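Local coordinates for protein L-lactate dehydrogenase (Trichomonas vaginalis, PDB 4UUN) that binds NADH and probably catalyses the NAD-dependent interconversion of lactate and pyruvate as a member of the lactate/malate dehydrogenase superfamily, at residues H6-G11 / A83-S88; H38-P43 / K74-D79; L126-P131 / S152-L157. All coordinates share one frame; numbering follows the deposited sequence. Where two conformers were deposited one is given.

Interaction 1: residues H6-G11 / A83-S88; sequences HVLITG and AFLVAS. With NAI (1,4-dihydronicotinamide adenine dinucleotide), chain D.
The first and fourth strands of the Rossmann fold pair in parallel at Leu8-Ala83 and Ile9-Phe84, just before the chain enters the dinucleotide site. Phe84 N donates an almost straight bond to Leu8 O (2.8 Å, 172°), and Thr10 N returns one to Phe84 O at 3.2 Å. Beyond Phe84 the second segment bends through an inverse gamma turn centred on Leu85, and a side chain takes over the pairing. Thr10 OG1, set between its own backbone N and carbonyl carbon (chi1 66°), reaches the turning backbone, accepting from Ala87 N at 3.0 Å and, weakly, from Val86 N. A water 2.6 Å from Thr10 OG1 bridges to Ala87 O, to which it donates. Thr10 CG2 meets Leu85 CD2, while Val7 CG1 touches the edge of the Phe84 ring at CE1 (3.8 Å). The turn delivers Ala87 CB to within 3.3 Å of NADH N3A, and Ser88 OG accepts from the ribose hydroxyl O2D at 3.1 Å. Helix 15-25 covers the face bearing Ile9 and Phe84; strand 35-40 flanks strand 5-10, and strand 124-127 flanks strand 82-85.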
loop_
_atom_site.group_PDB
_atom_site.type_symbol
_atom_site.label_atom_id
_atom_site.label_comp_id
_atom_site.label_asym_id
_atom_site.label_seq_id
_atom_site.Cartn_x
_atom_site.Cartn_y
_atom_site.Cartn_z
ATOM N N HIS B 6 6.048 -18.904 -1.747
ATOM C CA HIS B 6 4.915 -18.804 -2.660
ATOM C C HIS B 6 3.650 -18.383 -1.918
ATOM O O HIS B 6 3.204 -19.053 -0.982
ATOM C CB HIS B 6 4.743 -20.117 -3.429
ATOM C CG HIS B 6 5.804 -20.333 -4.462
ATOM N ND1 HIS B 6 5.540 -20.330 -5.816
ATOM C CD2 HIS B 6 7.142 -20.506 -4.344
ATOM C CE1 HIS B 6 6.664 -20.513 -6.484
ATOM N NE2 HIS B 6 7.652 -20.623 -5.615
ATOM N N VAL B 7 3.091 -17.255 -2.350
ATOM C CA VAL B 7 1.994 -16.588 -1.653
ATOM C C VAL B 7 0.789 -16.452 -2.575
ATOM O O VAL B 7 0.888 -15.825 -3.628
ATOM C CB VAL B 7 2.423 -15.163 -1.217
ATOM C CG1 VAL B 7 1.273 -14.414 -0.515
ATOM C CG2 VAL B 7 3.651 -15.223 -0.316
ATOM N N LEU B 8 -0.342 -17.027 -2.170
ATOM C CA LEU B 8 -1.597 -16.914 -2.921
ATOM C C LEU B 8 -2.469 -15.765 -2.409
ATOM O O LEU B 8 -2.663 -15.613 -1.201
ATOM C CB LEU B 8 -2.401 -18.218 -2.826
ATOM C CG LEU B 8 -3.846 -18.192 -3.355
ATOM C CD1 LEU B 8 -3.901 -17.932 -4.857
ATOM C CD2 LEU B 8 -4.550 -19.501 -3.018
ATOM N N ILE B 9 -3.005 -14.984 -3.348
ATOM C CA ILE B 9 -4.063 -14.019 -3.076
ATOM C C ILE B 9 -5.246 -14.312 -4.010
ATOM O O ILE B 9 -5.103 -14.232 -5.232
ATOM C CB ILE B 9 -3.587 -12.565 -3.329
ATOM C CG1 ILE B 9 -2.354 -12.229 -2.488
ATOM C CG2 ILE B 9 -4.702 -11.565 -3.019
ATOM C CD1 ILE B 9 -1.662 -10.916 -2.911
ATOM N N THR B 10 -6.405 -14.649 -3.440
ATOM C CA THR B 10 -7.628 -14.832 -4.231
ATOM C C THR B 10 -8.339 -13.499 -4.349
ATOM O O THR B 10 -8.094 -12.591 -3.557
ATOM C CB THR B 10 -8.604 -15.856 -3.603
ATOM O OG1 THR B 10 -9.109 -15.354 -2.360
ATOM C CG2 THR B 10 -7.927 -17.201 -3.383
ATOM N N GLY B 11 -9.234 -13.384 -5.326
ATOM C CA GLY B 11 -9.855 -12.109 -5.644
ATOM C C GLY B 11 -8.794 -11.043 -5.884
ATOM O O GLY B 11 -8.970 -9.875 -5.543
ATOM N N ALA B 83 -1.662 -18.304 2.133
ATOM C CA ALA B 83 -2.756 -17.830 1.296
ATOM C C ALA B 83 -3.591 -16.777 1.998
ATOM O O ALA B 83 -3.888 -16.893 3.197
ATOM C CB ALA B 83 -3.639 -18.991 0.881
ATOM N N PHE B 84 -3.959 -15.754 1.234
ATOM C CA PHE B 84 -4.897 -14.737 1.669
ATOM C C PHE B 84 -6.192 -14.976 0.893
ATOM O O PHE B 84 -6.289 -14.628 -0.289
ATOM C CB PHE B 84 -4.343 -13.334 1.378
ATOM C CG PHE B 84 -3.103 -12.988 2.167
ATOM C CD1 PHE B 84 -1.847 -13.389 1.734
ATOM C CD2 PHE B 84 -3.193 -12.244 3.333
ATOM C CE1 PHE B 84 -0.715 -13.066 2.456
ATOM C CE2 PHE B 84 -2.064 -11.920 4.061
ATOM C CZ PHE B 84 -0.826 -12.327 3.627
ATOM N N LEU B 85 -7.169 -15.606 1.543
ATOM C CA LEU B 85 -8.437 -15.914 0.890
ATOM C C LEU B 85 -9.382 -14.728 1.019
ATOM O O LEU B 85 -10.209 -14.657 1.940
ATOM C CB LEU B 85 -9.067 -17.179 1.472
ATOM C CG LEU B 85 -8.204 -18.443 1.443
ATOM C CD1 LEU B 85 -9.017 -19.637 1.931
ATOM C CD2 LEU B 85 -7.645 -18.716 0.052
ATOM N N VAL B 86 -9.254 -13.808 0.070
ATOM C CA VAL B 86 -9.988 -12.551 0.086
ATOM C C VAL B 86 -11.324 -12.675 -0.635
ATOM O O VAL B 86 -12.329 -12.109 -0.209
ATOM C CB VAL B 86 -9.139 -11.443 -0.587
ATOM C CG1 VAL B 86 -9.901 -10.138 -0.669
ATOM C CG2 VAL B 86 -7.823 -11.260 0.165
ATOM N N ALA B 87 -11.338 -13.423 -1.729
ATOM C CA ALA B 87 -12.551 -13.571 -2.531
ATOM C C ALA B 87 -13.682 -14.244 -1.759
ATOM O O ALA B 87 -13.452 -15.189 -1.012
ATOM C CB ALA B 87 -12.244 -14.374 -3.776
ATOM N N SER B 88 -14.901 -13.755 -1.971
ATOM C CA SER B 88 -16.109 -14.391 -1.469
ATOM C C SER B 88 -17.283 -13.945 -2.333
ATOM O O SER B 88 -17.143 -13.036 -3.158
ATOM C CB SER B 88 -16.359 -13.980 -0.023
ATOM O OG SER B 88 -16.548 -12.580 0.059
HETATM P PA NAI D . -13.725 -6.177 -4.555
HETATM O O1A NAI D . -15.151 -6.352 -5.018
HETATM O O2A NAI D . -12.964 -4.913 -4.896
HETATM O O5B NAI D . -12.865 -7.436 -5.079
HETATM C C5B NAI D . -13.251 -8.792 -4.866
HETATM C C4B NAI D . -12.552 -9.661 -5.905
HETATM O O4B NAI D . -12.876 -11.045 -5.726
HETATM C C3B NAI D . -12.956 -9.307 -7.334
HETATM O O3B NAI D . -11.775 -9.050 -8.100
HETATM C C2B NAI D . -13.708 -10.526 -7.853
HETATM O O2B NAI D . -13.555 -10.742 -9.261
HETATM C C1B NAI D . -13.061 -11.619 -7.026
HETATM N N9A NAI D . -13.794 -12.904 -6.944
HETATM C C8A NAI D . -15.122 -13.115 -6.824
HETATM N N7A NAI D . -15.382 -14.452 -6.768
HETATM C C5A NAI D . -14.205 -15.107 -6.849
HETATM C C6A NAI D . -13.746 -16.518 -6.847
HETATM N N6A NAI D . -14.630 -17.541 -6.749
HETATM N N1A NAI D . -12.412 -16.749 -6.951
HETATM C C2A NAI D . -11.506 -15.747 -7.049
HETATM N N3A NAI D . -11.860 -14.446 -7.063
HETATM C C4A NAI D . -13.162 -14.075 -6.973
HETATM O O3 NAI D . -13.708 -6.361 -2.956
HETATM P PN NAI D . -12.656 -5.989 -1.795
HETATM O O1N NAI D . -12.916 -4.567 -1.342
HETATM O O2N NAI D . -11.278 -6.407 -2.258
HETATM O O5D NAI D . -13.125 -6.976 -0.613
HETATM C C5D NAI D . -13.101 -8.376 -0.846
HETATM C C4D NAI D . -13.715 -9.125 0.326
HETATM O O4D NAI D . -13.002 -8.925 1.550
HETATM C C3D NAI D . -15.140 -8.685 0.606
HETATM O O3D NAI D . -16.057 -9.371 -0.260
HETATM C C2D NAI D . -15.318 -9.034 2.068
HETATM O O2D NAI D . -15.942 -10.313 2.150
HETATM C C1D NAI D . -13.904 -9.131 2.646
HETATM N N1N NAI D . -13.628 -8.201 3.764
HETATM C C2N NAI D . -13.179 -8.728 4.906
HETATM C C3N NAI D . -12.875 -7.979 6.037
HETATM C C7N NAI D . -12.356 -8.626 7.311
HETATM O O7N NAI D . -11.701 -8.074 8.185
HETATM N N7N NAI D . -12.618 -9.933 7.533
HETATM C C4N NAI D . -13.037 -6.482 5.998
HETATM C C5N NAI D . -13.524 -6.012 4.705
HETATM C C6N NAI D . -13.796 -6.878 3.646
HETATM O O HOH W 1 -11.044 -16.778 -1.290
#

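Interaction 2: residues H38-P43 / K74-D79; sequences HLLDIP and KAAFKD. With NAI (1,4-dihydronicotinamide adenine dinucleotide), chain D.
His38 and Ala76 bring strand 35-40 and the short helix 73-77 close together, and the tight part of the contact is built on the imidazole. Its ND1 donates to Ala75 O at 2.9 Å, with the acceptor lying almost in the ring plane and the donor in the plane of the carbonyl; the angle at the hydrogen is 150°. CG stands anti to the carbonyl carbon (chi1 -62°), which brings the ring up to the carbonyls at the end of the helix, and CE1 comes within 3.6 Å of Lys78 O. NE2 is hydrogen-bonded to His6 ND1 on the adjoining strand, so both ring nitrogens are engaged and the rotation of the ring is fixed. Two residues further on, Leu40 packs flush on the helix: its CB lies 3.9 Å from Ala76 CB, and its CD2 branch reaches obliquely to Phe77 CE2 at 4.1 Å.

In the Rossmann fold this helix lies on the connection from strand 64-70 back across the sheet to strand 82-85, covering the face that carries Leu8, His38 and Leu40. Just past the end of strand 35-40 comes the acidic residue that grips the adenosine ribose. Asp41 OD2 accepts from NADH O3B at 2.6 Å and also from Ala13 N. The other oxygen, OD1, accepts from O2B and, through its anti lone pair, from Ile42 N, so the carboxylate is held at both oxygens.

The loose side is that of the Ala75 methyl and the side chains of Lys78 and Asp79. The methyl group of Ala75 stays well off the strand, although its carbonyl is bonded, and the exposed Lys78 side chain leads away. There NZ forms a salt bridge with Asp79 OD2 at 3.0 Å, meeting the oxygen from above the carboxylate plane.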
loop_
_atom_site.group_PDB
_atom_site.type_symbol
_atom_site.label_atom_id
_atom_site.label_comp_id
_atom_site.label_asym_id
_atom_site.label_seq_id
_atom_site.Cartn_x
_atom_site.Cartn_y
_atom_site.Cartn_z
ATOM N N HIS B 38 1.032 -15.915 -6.399
ATOM C CA HIS B 38 -0.028 -16.568 -7.163
ATOM C C HIS B 38 -1.264 -15.695 -7.049
ATOM O O HIS B 38 -1.777 -15.473 -5.949
ATOM C CB HIS B 38 -0.330 -17.963 -6.614
ATOM C CG HIS B 38 0.830 -18.901 -6.684
ATOM N ND1 HIS B 38 0.802 -20.065 -7.421
ATOM C CD2 HIS B 38 2.053 -18.849 -6.106
ATOM C CE1 HIS B 38 1.961 -20.687 -7.299
ATOM N NE2 HIS B 38 2.735 -19.971 -6.504
ATOM N N LEU B 39 -1.735 -15.196 -8.184
ATOM C CA LEU B 39 -2.799 -14.203 -8.209
ATOM C C LEU B 39 -4.032 -14.775 -8.914
ATOM O O LEU B 39 -4.041 -14.932 -10.138
ATOM C CB LEU B 39 -2.283 -12.937 -8.903
ATOM C CG LEU B 39 -1.038 -12.303 -8.259
ATOM C CD1 LEU B 39 -0.447 -11.235 -9.168
ATOM C CD2 LEU B 39 -1.340 -11.704 -6.886
ATOM N N LEU B 40 -5.061 -15.109 -8.126
ATOM C CA LEU B 40 -6.258 -15.781 -8.637
ATOM C C LEU B 40 -7.466 -14.853 -8.696
ATOM O O LEU B 40 -7.785 -14.169 -7.722
ATOM C CB LEU B 40 -6.607 -16.993 -7.753
ATOM C CG LEU B 40 -7.848 -17.819 -8.136
ATOM C CD1 LEU B 40 -7.650 -18.544 -9.462
ATOM C CD2 LEU B 40 -8.209 -18.819 -7.045
ATOM N N ASP B 41 -8.146 -14.836 -9.835
ATOM C CA ASP B 41 -9.445 -14.172 -9.918
ATOM C C ASP B 41 -10.319 -14.876 -10.959
ATOM O O ASP B 41 -9.984 -15.972 -11.413
ATOM C CB ASP B 41 -9.284 -12.678 -10.217
ATOM C CG ASP B 41 -10.375 -11.831 -9.567
ATOM O OD1 ASP B 41 -11.565 -12.173 -9.726
ATOM O OD2 ASP B 41 -10.047 -10.831 -8.881
ATOM N N ILE B 42 -11.451 -14.270 -11.306
ATOM C CA ILE B 42 -12.373 -14.869 -12.275
ATOM C C ILE B 42 -12.254 -14.188 -13.644
ATOM O O ILE B 42 -11.793 -13.052 -13.736
ATOM C CB ILE B 42 -13.830 -14.803 -11.775
ATOM C CG1 ILE B 42 -14.218 -13.366 -11.425
ATOM C CG2 ILE B 42 -14.002 -15.700 -10.563
ATOM C CD1 ILE B 42 -15.712 -13.164 -11.248
ATOM N N PRO B 43 -12.680 -14.879 -14.719
ATOM C CA PRO B 43 -12.499 -14.362 -16.082
ATOM C C PRO B 43 -12.971 -12.922 -16.338
ATOM O O PRO B 43 -12.274 -12.207 -17.053
ATOM C CB PRO B 43 -13.288 -15.364 -16.934
ATOM C CG PRO B 43 -13.169 -16.631 -16.182
ATOM C CD PRO B 43 -13.262 -16.234 -14.735
ATOM N N LYS B 74 -5.431 -24.973 -10.021
ATOM C CA LYS B 74 -4.174 -25.704 -9.875
ATOM C C LYS B 74 -2.980 -24.751 -9.907
ATOM O O LYS B 74 -2.097 -24.833 -9.053
ATOM C CB LYS B 74 -4.009 -26.796 -10.934
ATOM C CG LYS B 74 -2.739 -27.618 -10.728
ATOM C CD LYS B 74 -2.665 -28.832 -11.639
ATOM C CE LYS B 74 -1.430 -29.672 -11.326
ATOM N NZ LYS B 74 -1.407 -30.964 -12.071
ATOM N N ALA B 75 -2.970 -23.829 -10.865
ATOM C CA ALA B 75 -1.874 -22.873 -10.982
ATOM C C ALA B 75 -1.800 -21.962 -9.758
ATOM O O ALA B 75 -0.717 -21.574 -9.337
ATOM C CB ALA B 75 -2.020 -22.042 -12.252
ATOM N N ALA B 76 -2.955 -21.638 -9.184
ATOM C CA ALA B 76 -3.021 -20.713 -8.049
ATOM C C ALA B 76 -2.560 -21.337 -6.729
ATOM O O ALA B 76 -1.958 -20.653 -5.898
ATOM C CB ALA B 76 -4.440 -20.178 -7.900
ATOM N N PHE B 77 -2.848 -22.622 -6.531
ATOM C CA PHE B 77 -2.643 -23.268 -5.231
ATOM C C PHE B 77 -1.391 -24.135 -5.165
ATOM O O PHE B 77 -0.991 -24.566 -4.085
ATOM C CB PHE B 77 -3.859 -24.134 -4.872
ATOM C CG PHE B 77 -5.073 -23.342 -4.461
ATOM C CD1 PHE B 77 -5.273 -22.995 -3.137
ATOM C CD2 PHE B 77 -6.018 -22.953 -5.396
ATOM C CE1 PHE B 77 -6.390 -22.272 -2.759
ATOM C CE2 PHE B 77 -7.138 -22.229 -5.023
ATOM C CZ PHE B 77 -7.318 -21.887 -3.702
ATOM N N LYS B 78 -0.775 -24.400 -6.309
ATOM C CA LYS B 78 0.323 -25.364 -6.364
ATOM C C LYS B 78 1.541 -24.944 -5.542
ATOM O O LYS B 78 2.174 -23.925 -5.822
ATOM C CB LYS B 78 0.741 -25.619 -7.817
ATOM C CG LYS B 78 1.764 -26.731 -7.996
ATOM C CD LYS B 78 1.238 -28.059 -7.468
ATOM C CE LYS B 78 2.005 -29.242 -8.045
ATOM N NZ LYS B 78 3.462 -29.189 -7.741
ATOM N N ASP B 79 1.854 -25.748 -4.529
ATOM C CA ASP B 79 3.070 -25.596 -3.725
ATOM C C ASP B 79 3.167 -24.272 -2.952
ATOM O O ASP B 79 4.267 -23.820 -2.629
ATOM C CB ASP B 79 4.322 -25.794 -4.597
ATOM C CG ASP B 79 4.475 -27.229 -5.097
ATOM O OD1 ASP B 79 3.896 -28.156 -4.489
ATOM O OD2 ASP B 79 5.195 -27.428 -6.095
HETATM P PA NAI D . -13.725 -6.177 -4.555
HETATM O O1A NAI D . -15.151 -6.352 -5.018
HETATM O O2A NAI D . -12.964 -4.913 -4.896
HETATM O O5B NAI D . -12.865 -7.436 -5.079
HETATM C C5B NAI D . -13.251 -8.792 -4.866
HETATM C C4B NAI D . -12.552 -9.661 -5.905
HETATM O O4B NAI D . -12.876 -11.045 -5.726
HETATM C C3B NAI D . -12.956 -9.307 -7.334
HETATM O O3B NAI D . -11.775 -9.050 -8.100
HETATM C C2B NAI D . -13.708 -10.526 -7.853
HETATM O O2B NAI D . -13.555 -10.742 -9.261
HETATM C C1B NAI D . -13.061 -11.619 -7.026
HETATM N N9A NAI D . -13.794 -12.904 -6.944
HETATM C C8A NAI D . -15.122 -13.115 -6.824
HETATM N N7A NAI D . -15.382 -14.452 -6.768
HETATM C C5A NAI D . -14.205 -15.107 -6.849
HETATM C C6A NAI D . -13.746 -16.518 -6.847
HETATM N N6A NAI D . -14.630 -17.541 -6.749
HETATM N N1A NAI D . -12.412 -16.749 -6.951
HETATM C C2A NAI D . -11.506 -15.747 -7.049
HETATM N N3A NAI D . -11.860 -14.446 -7.063
HETATM C C4A NAI D . -13.162 -14.075 -6.973
HETATM O O3 NAI D . -13.708 -6.361 -2.956
HETATM P PN NAI D . -12.656 -5.989 -1.795
HETATM O O1N NAI D . -12.916 -4.567 -1.342
HETATM O O2N NAI D . -11.278 -6.407 -2.258
HETATM O O5D NAI D . -13.125 -6.976 -0.613
HETATM C C5D NAI D . -13.101 -8.376 -0.846
HETATM C C4D NAI D . -13.715 -9.125 0.326
HETATM O O4D NAI D . -13.002 -8.925 1.550
HETATM C C3D NAI D . -15.140 -8.685 0.606
HETATM O O3D NAI D . -16.057 -9.371 -0.260
HETATM C C2D NAI D . -15.318 -9.034 2.068
HETATM O O2D NAI D . -15.942 -10.313 2.150
HETATM C C1D NAI D . -13.904 -9.131 2.646
HETATM N N1N NAI D . -13.628 -8.201 3.764
HETATM C C2N NAI D . -13.179 -8.728 4.906
HETATM C C3N NAI D . -12.875 -7.979 6.037
HETATM C C7N NAI D . -12.356 -8.626 7.311
HETATM O O7N NAI D . -11.701 -8.074 8.185
HETATM N N7N NAI D . -12.618 -9.933 7.533
HETATM C C4N NAI D . -13.037 -6.482 5.998
HETATM C C5N NAI D . -13.524 -6.012 4.705
HETATM C C6N NAI D . -13.796 -6.878 3.646
#

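Interaction 3: residues L126-P131 / S152-L157; sequences LVIGNP and SSLSML. With NAI (1,4-dihydronicotinamide adenine dinucleotide), chain D.
Val127 is tied through both its backbone N and O to the edge strand 151-153. Val127 N donates to Ser152 O over 2.8 Å in a nearly linear bond (172°), and Leu154 N donates to Val127 O at 3.1 Å with a more bent geometry (141°). A CA-H...O contact supplements the second bond, with Ser153 CA 3.3 Å from Val127 O.

Just past the strand, the backbone turns to the cofactor. Asn130 N donates to the ribose oxygen O2D of NADH at 2.9 Å, and the carboxamide N7N donates to Ile128 O at 3.2 Å. These two bonds address the ribose and the carboxamide of the nicotinamide half separately, which would limit how that half can turn. The peptide between Asn130 and Pro131 is cis, and Pro131 takes the N-cap position of helix 132-141.

Strand 124-127, helix 132-141 and strand 151-153 form a beta-alpha-beta crossover, the last of the Rossmann sheet. The helix packs on the face bearing Val127 and Ser153, whereas helix 242-257 covers the face of Leu126 and Ser152.

The hydrophobic contact centres on Leu154. Its CG is anti to the backbone N (chi1 -177°), and the side chain runs alongside that of Ile128, pointing the same way, with Leu154 CD2 4.0 Å from Ile128 CG1. Leu126 CD1 reaches across to Leu154 CB at 4.0 Å and also lies against the Ser153-Leu154 peptide. Ile128 CG2 and Leu154 CD2 approach the nicotinamide ring and its carboxamide, respectively. Farther out, on helix 156-170, Leu157 CD2 lies 3.7 Å from C4N, the hydride-carrying carbon of the nicotinamide, and Leu157 also packs on Asp58 of the second subunit.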
loop_
_atom_site.group_PDB
_atom_site.type_symbol
_atom_site.label_atom_id
_atom_site.label_comp_id
_atom_site.label_asym_id
_atom_site.label_seq_id
_atom_site.Cartn_x
_atom_site.Cartn_y
_atom_site.Cartn_z
ATOM N N LEU B 126 -5.066 -17.818 5.656
ATOM C CA LEU B 126 -5.799 -16.744 6.315
ATOM C C LEU B 126 -7.100 -16.412 5.578
ATOM O O LEU B 126 -7.083 -15.931 4.442
ATOM C CB LEU B 126 -4.926 -15.493 6.402
ATOM C CG LEU B 126 -5.594 -14.248 6.995
ATOM C CD1 LEU B 126 -6.229 -14.542 8.378
ATOM C CD2 LEU B 126 -4.571 -13.126 7.087
ATOM N N VAL B 127 -8.228 -16.659 6.233
ATOM C CA VAL B 127 -9.537 -16.419 5.639
ATOM C C VAL B 127 -10.047 -15.018 5.960
ATOM O O VAL B 127 -10.202 -14.635 7.131
ATOM C CB VAL B 127 -10.552 -17.471 6.097
ATOM C CG1 VAL B 127 -11.897 -17.266 5.411
ATOM C CG2 VAL B 127 -10.013 -18.847 5.792
ATOM N N ILE B 128 -10.306 -14.262 4.897
ATOM C CA ILE B 128 -10.669 -12.860 5.003
ATOM C C ILE B 128 -12.078 -12.627 4.466
ATOM O O ILE B 128 -12.863 -11.947 5.094
ATOM C CB ILE B 128 -9.639 -11.985 4.250
ATOM C CG1 ILE B 128 -8.271 -12.092 4.939
ATOM C CG2 ILE B 128 -10.092 -10.540 4.188
ATOM C CD1 ILE B 128 -7.111 -11.515 4.132
ATOM N N GLY B 129 -12.404 -13.209 3.316
ATOM C CA GLY B 129 -13.742 -13.110 2.751
ATOM C C GLY B 129 -14.857 -13.511 3.708
ATOM O O GLY B 129 -14.757 -14.517 4.414
ATOM N N ASN B 130 -15.931 -12.724 3.715
ATOM C CA ASN B 130 -17.010 -12.976 4.655
ATOM C C ASN B 130 -18.059 -13.963 4.153
ATOM O O ASN B 130 -18.277 -14.112 2.953
ATOM C CB ASN B 130 -17.640 -11.663 5.111
ATOM C CG ASN B 130 -16.809 -10.976 6.177
ATOM O OD1 ASN B 130 -16.391 -11.605 7.159
ATOM N ND2 ASN B 130 -16.540 -9.694 5.983
ATOM N N PRO B 131 -18.697 -14.690 5.089
ATOM C CA PRO B 131 -18.528 -14.685 6.549
ATOM C C PRO B 131 -17.281 -15.480 6.940
ATOM O O PRO B 131 -17.255 -16.702 6.770
ATOM C CB PRO B 131 -19.810 -15.351 7.045
ATOM C CG PRO B 131 -20.214 -16.265 5.929
ATOM C CD PRO B 131 -19.749 -15.628 4.657
ATOM N N SER B 152 -6.771 -19.992 9.828
ATOM C CA SER B 152 -7.233 -18.942 10.745
ATOM C C SER B 152 -8.070 -17.913 9.993
ATOM O O SER B 152 -8.074 -17.906 8.758
ATOM C CB SER B 152 -6.057 -18.271 11.456
ATOM O OG SER B 152 -5.196 -17.628 10.536
ATOM N N SER B 153 -8.783 -17.056 10.725
ATOM C CA SER B 153 -9.605 -16.011 10.107
ATOM C C SER B 153 -9.234 -14.666 10.706
ATOM O O SER B 153 -8.656 -14.598 11.797
ATOM C CB SER B 153 -11.111 -16.299 10.256
ATOM O OG SER B 153 -11.533 -16.309 11.608
ATOM N N LEU B 154 -9.546 -13.602 9.978
ATOM C CA LEU B 154 -9.033 -12.276 10.300
ATOM C C LEU B 154 -9.988 -11.476 11.177
ATOM O O LEU B 154 -11.070 -11.118 10.735
ATOM C CB LEU B 154 -8.791 -11.498 9.003
ATOM C CG LEU B 154 -8.181 -10.106 9.175
ATOM C CD1 LEU B 154 -6.796 -10.219 9.760
ATOM C CD2 LEU B 154 -8.154 -9.355 7.829
ATOM N N SER B 155 -9.575 -11.170 12.399
ATOM C CA SER B 155 -10.359 -10.301 13.280
ATOM C C SER B 155 -9.581 -9.049 13.704
ATOM O O SER B 155 -10.091 -8.212 14.463
ATOM C CB SER B 155 -10.831 -11.082 14.505
ATOM O OG SER B 155 -9.739 -11.691 15.162
ATOM N N MET B 156 -8.363 -8.900 13.188
ATOM C CA MET B 156 -7.497 -7.798 13.595
ATOM C C MET B 156 -7.979 -6.412 13.140
ATOM O O MET B 156 -7.626 -5.405 13.760
ATOM C CB MET B 156 -6.049 -8.041 13.119
ATOM C CG MET B 156 -5.156 -8.779 14.136
ATOM S SD MET B 156 -5.076 -8.029 15.790
ATOM C CE MET B 156 -4.304 -6.456 15.394
ATOM N N LEU B 157 -8.762 -6.343 12.061
ATOM C CA LEU B 157 -9.312 -5.061 11.630
ATOM C C LEU B 157 -10.159 -4.484 12.752
ATOM O O LEU B 157 -10.043 -3.317 13.108
ATOM C CB LEU B 157 -10.162 -5.213 10.370
ATOM C CG LEU B 157 -10.906 -3.967 9.874
ATOM C CD1 LEU B 157 -9.986 -2.755 9.718
ATOM C CD2 LEU B 157 -11.602 -4.274 8.547
HETATM P PA NAI D . -13.725 -6.177 -4.555
HETATM O O1A NAI D . -15.151 -6.352 -5.018
HETATM O O2A NAI D . -12.964 -4.913 -4.896
HETATM O O5B NAI D . -12.865 -7.436 -5.079
HETATM C C5B NAI D . -13.251 -8.792 -4.866
HETATM C C4B NAI D . -12.552 -9.661 -5.905
HETATM O O4B NAI D . -12.876 -11.045 -5.726
HETATM C C3B NAI D . -12.956 -9.307 -7.334
HETATM O O3B NAI D . -11.775 -9.050 -8.100
HETATM C C2B NAI D . -13.708 -10.526 -7.853
HETATM O O2B NAI D . -13.555 -10.742 -9.261
HETATM C C1B NAI D . -13.061 -11.619 -7.026
HETATM N N9A NAI D . -13.794 -12.904 -6.944
HETATM C C8A NAI D . -15.122 -13.115 -6.824
HETATM N N7A NAI D . -15.382 -14.452 -6.768
HETATM C C5A NAI D . -14.205 -15.107 -6.849
HETATM C C6A NAI D . -13.746 -16.518 -6.847
HETATM N N6A NAI D . -14.630 -17.541 -6.749
HETATM N N1A NAI D . -12.412 -16.749 -6.951
HETATM C C2A NAI D . -11.506 -15.747 -7.049
HETATM N N3A NAI D . -11.860 -14.446 -7.063
HETATM C C4A NAI D . -13.162 -14.075 -6.973
HETATM O O3 NAI D . -13.708 -6.361 -2.956
HETATM P PN NAI D . -12.656 -5.989 -1.795
HETATM O O1N NAI D . -12.916 -4.567 -1.342
HETATM O O2N NAI D . -11.278 -6.407 -2.258
HETATM O O5D NAI D . -13.125 -6.976 -0.613
HETATM C C5D NAI D . -13.101 -8.376 -0.846
HETATM C C4D NAI D . -13.715 -9.125 0.326
HETATM O O4D NAI D . -13.002 -8.925 1.550
HETATM C C3D NAI D . -15.140 -8.685 0.606
HETATM O O3D NAI D . -16.057 -9.371 -0.260
HETATM C C2D NAI D . -15.318 -9.034 2.068
HETATM O O2D NAI D . -15.942 -10.313 2.150
HETATM C C1D NAI D . -13.904 -9.131 2.646
HETATM N N1N NAI D . -13.628 -8.201 3.764
HETATM C C2N NAI D . -13.179 -8.728 4.906
HETATM C C3N NAI D . -12.875 -7.979 6.037
HETATM C C7N NAI D . -12.356 -8.626 7.311
HETATM O O7N NAI D . -11.701 -8.074 8.185
HETATM N N7N NAI D . -12.618 -9.933 7.533
HETATM C C4N NAI D . -13.037 -6.482 5.998
HETATM C C5N NAI D . -13.524 -6.012 4.705
HETATM C C6N NAI D . -13.796 -6.878 3.646
#

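Overall arrangement
All three contacts reach one parallel sheet, interactions 1 and 3 as strand pairs and interaction 2 as a helix against a strand, and follow the NADH along the C-terminal ends of its strands. Interaction 1 is central: its centre lies about 9 Å from that of interaction 2 and about 11 Å from that of interaction 3. It joins the former through Val7 O and His38 N (2.8 Å), and the latter through Ala83 O and Leu126 N (2.9 Å). Interactions 2 and 3, with centres about 19 Å apart, do not touch; the cofactor spans them, its adenosine ribose at 38-43 and its nicotinamide at 126-131 and 152-157. Along the chain, interaction 2 is nested within the loop closed by interaction 1, and interaction 3 follows.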